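Local coordinates for NAD-dependent epimerase/dehydratase (Bacteroides thetaiotaomicron, PDB 3DHN), which probably binds NAD(P) through a Rossmann-type domain and may act as an oxidoreductase or epimerase, at residues Val4-Ser13 / Ala24-Val35; Phe160-Arg171 / Ser190-Met201. All blocks are in the same frame, centred on the assembly; numbering follows the deposited sequence.

Contact 1: residues Val4-Ser13 / Ala24-Val35; sequences VKKIVLIGAS and ALNRGFEVTAVV
Strands 6-10 and 30-34 pair in parallel, Lys6 opposite Glu30 through Ile10 opposite Val34, their axes 4.7 Å apart at closest and 21° from alignment. The ladder alternates from Glu30 N bonding Lys5 O to Gly11 N bonding Val34 O. Ile7 O takes two donors: Thr32 N, in the carbonyl plane, at 3.0 Å, and a water that also hydrogen-bonds Thr32 OG1. On the face of Ile7, Leu9, Val31 and Ala33, Ile7 CG1 stands between its backbone N and carbonyl carbon (chi1 72°), 3.9 Å from Val31 CG2, and CD1 reaches Ala24 CB at 4.2 Å. On the opposite face, with Lys6, Ile10, Glu30 and Thr32, Val8 CG1 meets Val34 CG2 at 3.8 Å. Just before the strands, Phe29 CE1 lies 3.2 Å from Val4 O and meets Val4 CG1, with Lys5 O at the ring edge. Past the strand end, Ala12 CB touches Ala33 CB at 3.6 Å. Gly28 closes helix 14-25 in a Schellman motif and turns the chain into the second strand of this Rossmann beta-alpha-beta unit. That helix covers Leu9, Val31 and Ala33 through Leu21; strands 70-73 and 48-51 flank the pair, and Ile202 of helix 194-206 packs on Phe29.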
loop_
_atom_site.group_PDB
_atom_site.type_symbol
_atom_site.label_atom_id
_atom_site.label_comp_id
_atom_site.label_asym_id
_atom_site.label_seq_id
_atom_site.Cartn_x
_atom_site.Cartn_y
_atom_site.Cartn_z
ATOM N N VAL A 4 9.918 -11.800 -10.237
ATOM C CA VAL A 4 8.735 -11.021 -10.561
ATOM C C VAL A 4 9.042 -10.066 -11.711
ATOM O O VAL A 4 10.006 -9.304 -11.656
ATOM C CB VAL A 4 8.241 -10.219 -9.335
ATOM C CG1 VAL A 4 7.134 -9.262 -9.748
ATOM C CG2 VAL A 4 7.734 -11.179 -8.261
ATOM N N LYS A 5 8.218 -10.116 -12.755
ATOM C CA LYS A 5 8.407 -9.252 -13.914
ATOM C C LYS A 5 7.145 -8.470 -14.267
ATOM O O LYS A 5 7.195 -7.257 -14.467
ATOM C CB LYS A 5 8.860 -10.076 -15.125
ATOM C CG LYS A 5 10.262 -10.667 -14.989
ATOM C CD LYS A 5 10.610 -11.575 -16.178
ATOM C CE LYS A 5 10.644 -10.797 -17.493
ATOM N NZ LYS A 5 10.883 -11.696 -18.661
ATOM N N LYS A 6 6.010 -9.163 -14.344
ATOM C CA LYS A 6 4.747 -8.515 -14.675
ATOM C C LYS A 6 3.890 -8.267 -13.441
ATOM O O LYS A 6 3.635 -9.184 -12.658
ATOM C CB LYS A 6 3.961 -9.360 -15.678
ATOM C CG LYS A 6 4.312 -9.097 -17.138
ATOM C CD LYS A 6 3.309 -9.788 -18.058
ATOM C CE LYS A 6 1.887 -9.290 -17.795
ATOM N NZ LYS A 6 0.858 -10.098 -18.511
ATOM N N ILE A 7 3.438 -7.027 -13.282
ATOM C CA ILE A 7 2.624 -6.654 -12.134
ATOM C C ILE A 7 1.461 -5.737 -12.489
ATOM O O ILE A 7 1.460 -5.070 -13.532
ATOM C CB ILE A 7 3.469 -5.920 -11.052
ATOM C CG1 ILE A 7 3.843 -4.515 -11.537
ATOM C CG2 ILE A 7 4.742 -6.699 -10.757
ATOM C CD1 ILE A 7 4.637 -3.700 -10.522
ATOM N N VAL A 8 0.469 -5.720 -11.606
ATOM C CA VAL A 8 -0.695 -4.866 -11.760
ATOM C C VAL A 8 -0.695 -3.913 -10.568
ATOM O O VAL A 8 -0.488 -4.336 -9.429
ATOM C CB VAL A 8 -2.001 -5.666 -11.716
ATOM C CG1 VAL A 8 -3.177 -4.738 -11.991
ATOM C CG2 VAL A 8 -1.953 -6.801 -12.724
ATOM N N LEU A 9 -0.918 -2.629 -10.834
ATOM C CA LEU A 9 -0.953 -1.625 -9.779
ATOM C C LEU A 9 -2.366 -1.058 -9.750
ATOM O O LEU A 9 -2.772 -0.333 -10.663
ATOM C CB LEU A 9 0.050 -0.509 -10.078
ATOM C CG LEU A 9 0.795 0.202 -8.939
ATOM C CD1 LEU A 9 1.353 1.506 -9.491
ATOM C CD2 LEU A 9 -0.109 0.477 -7.752
ATOM N N ILE A 10 -3.125 -1.403 -8.718
ATOM C CA ILE A 10 -4.495 -0.917 -8.585
ATOM C C ILE A 10 -4.530 0.410 -7.823
ATOM O O ILE A 10 -4.037 0.512 -6.690
ATOM C CB ILE A 10 -5.380 -1.957 -7.869
ATOM C CG1 ILE A 10 -5.476 -3.226 -8.731
ATOM C CG2 ILE A 10 -6.767 -1.383 -7.614
ATOM C CD1 ILE A 10 -6.239 -4.364 -8.087
ATOM N N GLY A 11 -5.108 1.424 -8.459
ATOM C CA GLY A 11 -5.184 2.734 -7.849
ATOM C C GLY A 11 -3.875 3.466 -8.067
ATOM O O GLY A 11 -3.321 4.076 -7.145
ATOM N N ALA A 12 -3.379 3.397 -9.300
ATOM C CA ALA A 12 -2.120 4.039 -9.667
ATOM C C ALA A 12 -2.259 5.547 -9.829
ATOM O O ALA A 12 -1.772 6.119 -10.803
ATOM C CB ALA A 12 -1.582 3.422 -10.963
ATOM N N SER A 13 -2.918 6.188 -8.869
ATOM C CA SER A 13 -3.119 7.632 -8.904
ATOM C C SER A 13 -2.868 8.238 -7.521
ATOM O O SER A 13 -2.678 7.508 -6.548
ATOM C CB SER A 13 -4.541 7.944 -9.352
ATOM O OG SER A 13 -5.463 7.362 -8.457
ATOM N N ALA A 24 8.336 1.715 -10.065
ATOM C CA ALA A 24 8.328 0.377 -10.655
ATOM C C ALA A 24 8.809 0.371 -12.110
ATOM O O ALA A 24 9.540 -0.533 -12.527
ATOM C CB ALA A 24 6.935 -0.217 -10.570
ATOM N N LEU A 25 8.395 1.364 -12.889
ATOM C CA LEU A 25 8.815 1.428 -14.286
ATOM C C LEU A 25 10.313 1.709 -14.366
ATOM O O LEU A 25 11.022 1.105 -15.172
ATOM C CB LEU A 25 8.037 2.516 -15.032
ATOM C CG LEU A 25 6.533 2.265 -15.179
ATOM C CD1 LEU A 25 5.842 3.548 -15.616
ATOM C CD2 LEU A 25 6.293 1.141 -16.194
ATOM N N ASN A 26 10.792 2.614 -13.517
ATOM C CA ASN A 26 12.207 2.976 -13.495
ATOM C C ASN A 26 13.112 1.792 -13.162
ATOM O O ASN A 26 14.318 1.830 -13.414
ATOM C CB ASN A 26 12.464 4.089 -12.467
ATOM C CG ASN A 26 11.975 5.452 -12.931
ATOM O OD1 ASN A 26 12.109 6.446 -12.214
ATOM N ND2 ASN A 26 11.411 5.509 -14.130
ATOM N N ARG A 27 12.533 0.743 -12.593
ATOM C CA ARG A 27 13.331 -0.414 -12.213
ATOM C C ARG A 27 13.126 -1.655 -13.075
ATOM O O ARG A 27 13.459 -2.775 -12.673
ATOM C CB ARG A 27 13.128 -0.704 -10.720
ATOM C CG ARG A 27 13.789 0.362 -9.844
ATOM C CD ARG A 27 13.354 0.322 -8.383
ATOM N NE ARG A 27 13.878 -0.832 -7.656
ATOM C CZ ARG A 27 13.779 -0.990 -6.337
ATOM N NH1 ARG A 27 13.176 -0.067 -5.596
ATOM N NH2 ARG A 27 14.287 -2.069 -5.755
ATOM N N GLY A 28 12.569 -1.439 -14.260
ATOM C CA GLY A 28 12.397 -2.519 -15.212
ATOM C C GLY A 28 11.171 -3.399 -15.183
ATOM O O GLY A 28 11.146 -4.420 -15.867
ATOM N N PHE A 29 10.154 -3.019 -14.423
ATOM C CA PHE A 29 8.945 -3.824 -14.349
ATOM C C PHE A 29 7.935 -3.477 -15.426
ATOM O O PHE A 29 7.826 -2.322 -15.849
ATOM C CB PHE A 29 8.288 -3.659 -12.975
ATOM C CG PHE A 29 9.035 -4.336 -11.864
ATOM C CD1 PHE A 29 8.840 -5.687 -11.598
ATOM C CD2 PHE A 29 9.963 -3.633 -11.112
ATOM C CE1 PHE A 29 9.567 -6.333 -10.599
ATOM C CE2 PHE A 29 10.697 -4.269 -10.109
ATOM C CZ PHE A 29 10.496 -5.620 -9.853
ATOM N N GLU A 30 7.197 -4.488 -15.872
ATOM C CA GLU A 30 6.152 -4.292 -16.873
ATOM C C GLU A 30 4.900 -4.072 -16.030
ATOM O O GLU A 30 4.478 -4.953 -15.278
ATOM C CB GLU A 30 6.039 -5.534 -17.754
ATOM C CG GLU A 30 7.401 -5.966 -18.293
ATOM C CD GLU A 30 7.367 -6.355 -19.754
ATOM O OE1 GLU A 30 7.017 -7.515 -20.059
ATOM O OE2 GLU A 30 7.688 -5.490 -20.600
ATOM N N VAL A 31 4.306 -2.893 -16.149
ATOM C CA VAL A 31 3.170 -2.556 -15.309
ATOM C C VAL A 31 1.835 -2.278 -15.971
ATOM O O VAL A 31 1.766 -1.619 -17.010
ATOM C CB VAL A 31 3.517 -1.311 -14.432
ATOM C CG1 VAL A 31 2.449 -1.086 -13.367
ATOM C CG2 VAL A 31 4.889 -1.473 -13.803
ATOM N N THR A 32 0.772 -2.787 -15.355
ATOM C CA THR A 32 -0.580 -2.529 -15.816
ATOM C C THR A 32 -1.195 -1.667 -14.715
ATOM O O THR A 32 -1.521 -2.158 -13.627
ATOM C CB THR A 32 -1.412 -3.811 -15.979
ATOM O OG1 THR A 32 -0.835 -4.627 -17.005
ATOM C CG2 THR A 32 -2.841 -3.466 -16.372
ATOM N N ALA A 33 -1.324 -0.373 -14.990
ATOM C CA ALA A 33 -1.888 0.560 -14.025
ATOM C C ALA A 33 -3.390 0.659 -14.203
ATOM O O ALA A 33 -3.877 0.855 -15.313
ATOM C CB ALA A 33 -1.248 1.935 -14.192
ATOM N N VAL A 34 -4.122 0.523 -13.102
ATOM C CA VAL A 34 -5.576 0.606 -13.142
ATOM C C VAL A 34 -6.010 1.860 -12.396
ATOM O O VAL A 34 -5.723 2.015 -11.204
ATOM C CB VAL A 34 -6.224 -0.627 -12.484
ATOM C CG1 VAL A 34 -7.707 -0.654 -12.791
ATOM C CG2 VAL A 34 -5.550 -1.899 -12.981
ATOM N N VAL A 35 -6.706 2.751 -13.098
ATOM C CA VAL A 35 -7.153 4.011 -12.505
ATOM C C VAL A 35 -8.554 4.395 -12.967
ATOM O O VAL A 35 -9.071 3.827 -13.925
ATOM C CB VAL A 35 -6.199 5.151 -12.899
ATOM C CG1 VAL A 35 -4.805 4.883 -12.348
ATOM C CG2 VAL A 35 -6.150 5.278 -14.432
HETATM O O HOH W 1 1.522 -5.990 -16.338
#

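Contact 2: residues Phe160-Arg171 / Ser190-Met201; sequences FSPAADMRPGVR and SHISVEDYAAAM
Phe160 and Tyr197 form an offset stack, ring centroids 4.4 Å apart and planes at 14°, between the end of Rossmann-sheet strand 156-161 and helix 194-206. In the separate parallel ladder of 165-167 with 191-193, strand 191-193 runs directly into that helix. Tyr197 leaves the helix with CG anti to its N (chi1 171°). Its CB and CG each lie 3.7 Å from the selenium of Met166, a selenomethionine, in a Met-aromatic contact oblique to the ring. CD2 and CE2 meet Pro162 CB, while CE2 also sits over one face of the Phe160 ring, displaced from its centre. CZ approaches Phe160 CD2 to 3.5 Å, and at the tip OH donates to Phe160 O at 2.9 Å, tilted 26° from the carbonyl plane. A leucine in place of Tyr197 would probably leave Phe160 O without this donor and the Phe160 ring without its stacking partner. Glu195 brings its carboxylate to the 168-170 loop, where OE1 accepts from Gly169 N at 2.8 Å, on the syn side but tilted out of the carboxylate plane. Arg171 lays one guanidinium face over Ala199 CB, its NE salt-bridged to Glu23. Ser193 is the helix N-cap: its OG accepts from Asp196 N and donates to Val170 O, both bonds 2.8 Å long, with OG above the plane of the Val170 carbonyl.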
loop_
_atom_site.group_PDB
_atom_site.type_symbol
_atom_site.label_atom_id
_atom_site.label_comp_id
_atom_site.label_asym_id
_atom_site.label_seq_id
_atom_site.Cartn_x
_atom_site.Cartn_y
_atom_site.Cartn_z
ATOM N N PHE A 160 1.763 -2.904 4.105
ATOM C CA PHE A 160 2.842 -1.956 4.397
ATOM C C PHE A 160 2.345 -0.660 5.052
ATOM O O PHE A 160 1.846 0.247 4.383
ATOM C CB PHE A 160 3.608 -1.668 3.091
ATOM C CG PHE A 160 4.922 -0.935 3.272
ATOM C CD1 PHE A 160 5.549 -0.866 4.512
ATOM C CD2 PHE A 160 5.545 -0.328 2.173
ATOM C CE1 PHE A 160 6.773 -0.199 4.663
ATOM C CE2 PHE A 160 6.765 0.336 2.310
ATOM C CZ PHE A 160 7.382 0.401 3.558
ATOM N N SER A 161 2.478 -0.596 6.374
ATOM C CA SER A 161 2.052 0.573 7.155
ATOM C C SER A 161 3.045 1.725 7.052
ATOM O O SER A 161 4.175 1.618 7.533
ATOM C CB SER A 161 1.913 0.215 8.645
ATOM O OG SER A 161 0.798 -0.617 8.925
ATOM N N PRO A 162 2.642 2.848 6.431
ATOM C CA PRO A 162 3.546 4.000 6.313
ATOM C C PRO A 162 3.664 4.687 7.672
ATOM O O PRO A 162 2.977 4.304 8.616
ATOM C CB PRO A 162 2.825 4.902 5.314
ATOM C CG PRO A 162 1.364 4.598 5.590
ATOM C CD PRO A 162 1.376 3.093 5.715
ATOM N N ALA A 163 4.520 5.700 7.767
ATOM C CA ALA A 163 4.677 6.463 9.005
ATOM C C ALA A 163 3.411 7.308 9.192
ATOM O O ALA A 163 2.685 7.555 8.230
ATOM C CB ALA A 163 5.906 7.376 8.916
ATOM N N ALA A 164 3.155 7.763 10.417
ATOM C CA ALA A 164 1.952 8.553 10.698
ATOM C C ALA A 164 1.773 9.775 9.798
ATOM O O ALA A 164 0.647 10.132 9.457
ATOM C CB ALA A 164 1.926 8.978 12.168
ATOM N N ASP A 165 2.875 10.399 9.396
ATOM C CA ASP A 165 2.818 11.579 8.538
ATOM C C ASP A 165 3.623 11.364 7.251
ATOM O O ASP A 165 4.854 11.429 7.256
ATOM C CB ASP A 165 3.346 12.792 9.311
ATOM C CG ASP A 165 3.359 14.064 8.487
ATOM O OD1 ASP A 165 2.470 14.236 7.626
ATOM O OD2 ASP A 165 4.253 14.908 8.720
HETATM N N MSE A 166 2.917 11.098 6.155
HETATM C CA MSE A 166 3.550 10.861 4.858
HETATM C C MSE A 166 3.164 11.917 3.821
HETATM O O MSE A 166 1.983 12.121 3.542
HETATM C CB MSE A 166 3.180 9.466 4.338
HETATM C CG MSE A 166 3.678 9.185 2.926
HETATM SE SE MSE A 166 3.580 7.316 2.430
HETATM C CE MSE A 166 1.687 7.014 2.742
ATOM N N ARG A 167 4.170 12.570 3.243
ATOM C CA ARG A 167 3.945 13.624 2.255
ATOM C C ARG A 167 5.035 13.588 1.194
ATOM O O ARG A 167 6.054 12.902 1.352
ATOM C CB ARG A 167 3.987 15.002 2.925
ATOM C CG ARG A 167 3.631 14.991 4.403
ATOM C CD ARG A 167 4.448 16.018 5.184
ATOM N NE ARG A 167 3.655 17.178 5.576
ATOM C CZ ARG A 167 4.103 18.164 6.348
ATOM N NH1 ARG A 167 5.345 18.130 6.815
ATOM N NH2 ARG A 167 3.311 19.186 6.649
ATOM N N PRO A 168 4.840 14.324 0.087
ATOM C CA PRO A 168 5.866 14.330 -0.955
ATOM C C PRO A 168 7.141 14.904 -0.338
ATOM O O PRO A 168 7.082 15.830 0.469
ATOM C CB PRO A 168 5.269 15.242 -2.025
ATOM C CG PRO A 168 3.788 15.024 -1.867
ATOM C CD PRO A 168 3.619 15.021 -0.364
ATOM N N GLY A 169 8.283 14.337 -0.700
ATOM C CA GLY A 169 9.549 14.806 -0.165
ATOM C C GLY A 169 10.676 14.394 -1.081
ATOM O O GLY A 169 10.573 14.511 -2.305
ATOM N N VAL A 170 11.753 13.892 -0.493
ATOM C CA VAL A 170 12.910 13.453 -1.260
ATOM C C VAL A 170 13.061 11.943 -1.159
ATOM O O VAL A 170 12.649 11.339 -0.171
ATOM C CB VAL A 170 14.213 14.096 -0.714
ATOM C CG1 VAL A 170 15.421 13.609 -1.511
ATOM C CG2 VAL A 170 14.103 15.618 -0.758
ATOM N N ARG A 171 13.637 11.341 -2.195
ATOM C CA ARG A 171 13.913 9.908 -2.215
ATOM C C ARG A 171 15.332 9.806 -1.661
ATOM O O ARG A 171 16.303 9.860 -2.406
ATOM C CB ARG A 171 13.873 9.363 -3.650
ATOM C CG ARG A 171 14.108 7.854 -3.753
ATOM C CD ARG A 171 14.144 7.380 -5.204
ATOM N NE ARG A 171 14.241 5.923 -5.317
ATOM C CZ ARG A 171 15.240 5.195 -4.828
ATOM N NH1 ARG A 171 16.241 5.783 -4.187
ATOM N NH2 ARG A 171 15.242 3.876 -4.974
ATOM N N SER A 190 6.777 10.762 13.758
ATOM C CA SER A 190 6.781 9.635 12.840
ATOM C C SER A 190 6.484 10.136 11.430
ATOM O O SER A 190 5.348 10.525 11.126
ATOM C CB SER A 190 5.722 8.614 13.274
ATOM O OG SER A 190 5.542 7.600 12.298
ATOM N N HIS A 191 7.498 10.129 10.569
ATOM C CA HIS A 191 7.303 10.591 9.206
ATOM C C HIS A 191 8.137 9.858 8.155
ATOM O O HIS A 191 9.124 9.184 8.464
ATOM C CB HIS A 191 7.572 12.104 9.113
ATOM C CG HIS A 191 8.950 12.509 9.538
ATOM N ND1 HIS A 191 9.727 13.379 8.803
ATOM C CD2 HIS A 191 9.685 12.181 10.629
ATOM C CE1 HIS A 191 10.880 13.568 9.421
ATOM N NE2 HIS A 191 10.881 12.852 10.532
ATOM N N ILE A 192 7.714 9.998 6.905
ATOM C CA ILE A 192 8.400 9.395 5.777
ATOM C C ILE A 192 7.938 10.099 4.500
ATOM O O ILE A 192 6.814 10.609 4.432
ATOM C CB ILE A 192 8.072 7.879 5.655
ATOM C CG1 ILE A 192 9.030 7.209 4.663
ATOM C CG2 ILE A 192 6.623 7.683 5.222
ATOM C CD1 ILE A 192 10.488 7.192 5.154
ATOM N N SER A 193 8.798 10.133 3.490
ATOM C CA SER A 193 8.413 10.754 2.230
ATOM C C SER A 193 7.673 9.719 1.396
ATOM O O SER A 193 7.877 8.511 1.557
ATOM C CB SER A 193 9.635 11.230 1.444
ATOM O OG SER A 193 10.341 10.138 0.883
ATOM N N VAL A 194 6.808 10.202 0.510
ATOM C CA VAL A 194 6.050 9.339 -0.381
ATOM C C VAL A 194 7.023 8.604 -1.300
ATOM O O VAL A 194 6.843 7.427 -1.597
ATOM C CB VAL A 194 5.070 10.162 -1.246
ATOM C CG1 VAL A 194 4.539 9.311 -2.378
ATOM C CG2 VAL A 194 3.916 10.657 -0.391
ATOM N N GLU A 195 8.064 9.303 -1.735
ATOM C CA GLU A 195 9.056 8.706 -2.618
ATOM C C GLU A 195 9.837 7.573 -1.931
ATOM O O GLU A 195 10.057 6.515 -2.527
ATOM C CB GLU A 195 10.023 9.782 -3.126
ATOM C CG GLU A 195 9.392 10.833 -4.047
ATOM C CD GLU A 195 8.421 11.759 -3.330
ATOM O OE1 GLU A 195 8.570 11.952 -2.105
ATOM O OE2 GLU A 195 7.520 12.314 -3.999
ATOM N N ASP A 196 10.248 7.781 -0.681
ATOM C CA ASP A 196 10.983 6.724 0.026
ATOM C C ASP A 196 10.089 5.538 0.364
ATOM O O ASP A 196 10.557 4.390 0.396
ATOM C CB ASP A 196 11.661 7.257 1.295
ATOM C CG ASP A 196 13.076 7.758 1.033
ATOM O OD1 ASP A 196 13.769 7.151 0.182
ATOM O OD2 ASP A 196 13.509 8.742 1.682
ATOM N N TYR A 197 8.805 5.804 0.607
ATOM C CA TYR A 197 7.858 4.729 0.898
ATOM C C TYR A 197 7.697 3.853 -0.348
ATOM O O TYR A 197 7.602 2.624 -0.257
ATOM C CB TYR A 197 6.500 5.309 1.324
ATOM C CG TYR A 197 5.399 4.278 1.442
ATOM C CD1 TYR A 197 4.686 3.848 0.318
ATOM C CD2 TYR A 197 5.087 3.711 2.680
ATOM C CE1 TYR A 197 3.686 2.872 0.429
ATOM C CE2 TYR A 197 4.099 2.743 2.805
ATOM C CZ TYR A 197 3.396 2.328 1.679
ATOM O OH TYR A 197 2.397 1.384 1.815
ATOM N N ALA A 198 7.671 4.481 -1.519
ATOM C CA ALA A 198 7.525 3.730 -2.763
ATOM C C ALA A 198 8.769 2.897 -3.049
ATOM O O ALA A 198 8.672 1.743 -3.479
ATOM C CB ALA A 198 7.257 4.680 -3.926
ATOM N N ALA A 199 9.940 3.486 -2.822
ATOM C CA ALA A 199 11.190 2.780 -3.066
ATOM C C ALA A 199 11.246 1.510 -2.236
ATOM O O ALA A 199 11.710 0.469 -2.711
ATOM C CB ALA A 199 12.378 3.670 -2.732
ATOM N N ALA A 200 10.772 1.596 -0.995
ATOM C CA ALA A 200 10.771 0.445 -0.099
ATOM C C ALA A 200 9.782 -0.628 -0.567
ATOM O O ALA A 200 10.085 -1.826 -0.531
ATOM C CB ALA A 200 10.439 0.889 1.313
HETATM N N MSE A 201 8.605 -0.196 -1.013
HETATM C CA MSE A 201 7.582 -1.119 -1.500
HETATM C C MSE A 201 8.084 -1.923 -2.702
HETATM O O MSE A 201 7.856 -3.129 -2.782
HETATM C CB MSE A 201 6.310 -0.356 -1.887
HETATM C CG MSE A 201 5.193 -1.236 -2.420
HETATM SE SE MSE A 201 4.423 -2.441 -1.094
HETATM C CE MSE A 201 2.709 -1.553 -0.844
HETATM O O HOH W 2 8.258 15.287 -3.894
#

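Contact 1 is the more buried of the two, with 12 of 18 touching residues buried against 13 of 23 in contact 2. Both reach the main sheet, but contact 1 joins two of its neighbouring strands, whereas contact 2 sets a helix against the end of another strand and adds a small ladder of its own. Accordingly, backbone bonds and aliphatic packing dominate contact 1; contact 2 adds aromatic and selenium contacts inside and side-chain-to-backbone bonds where it nears the surface, at Gly169 and Val170. Their centres lie about 18 Å apart. Helix 14-25 packs against both, and a probable hydrogen bond from Arg27 NH1 to Ala199 O, 3.3 Å long, connects them directly.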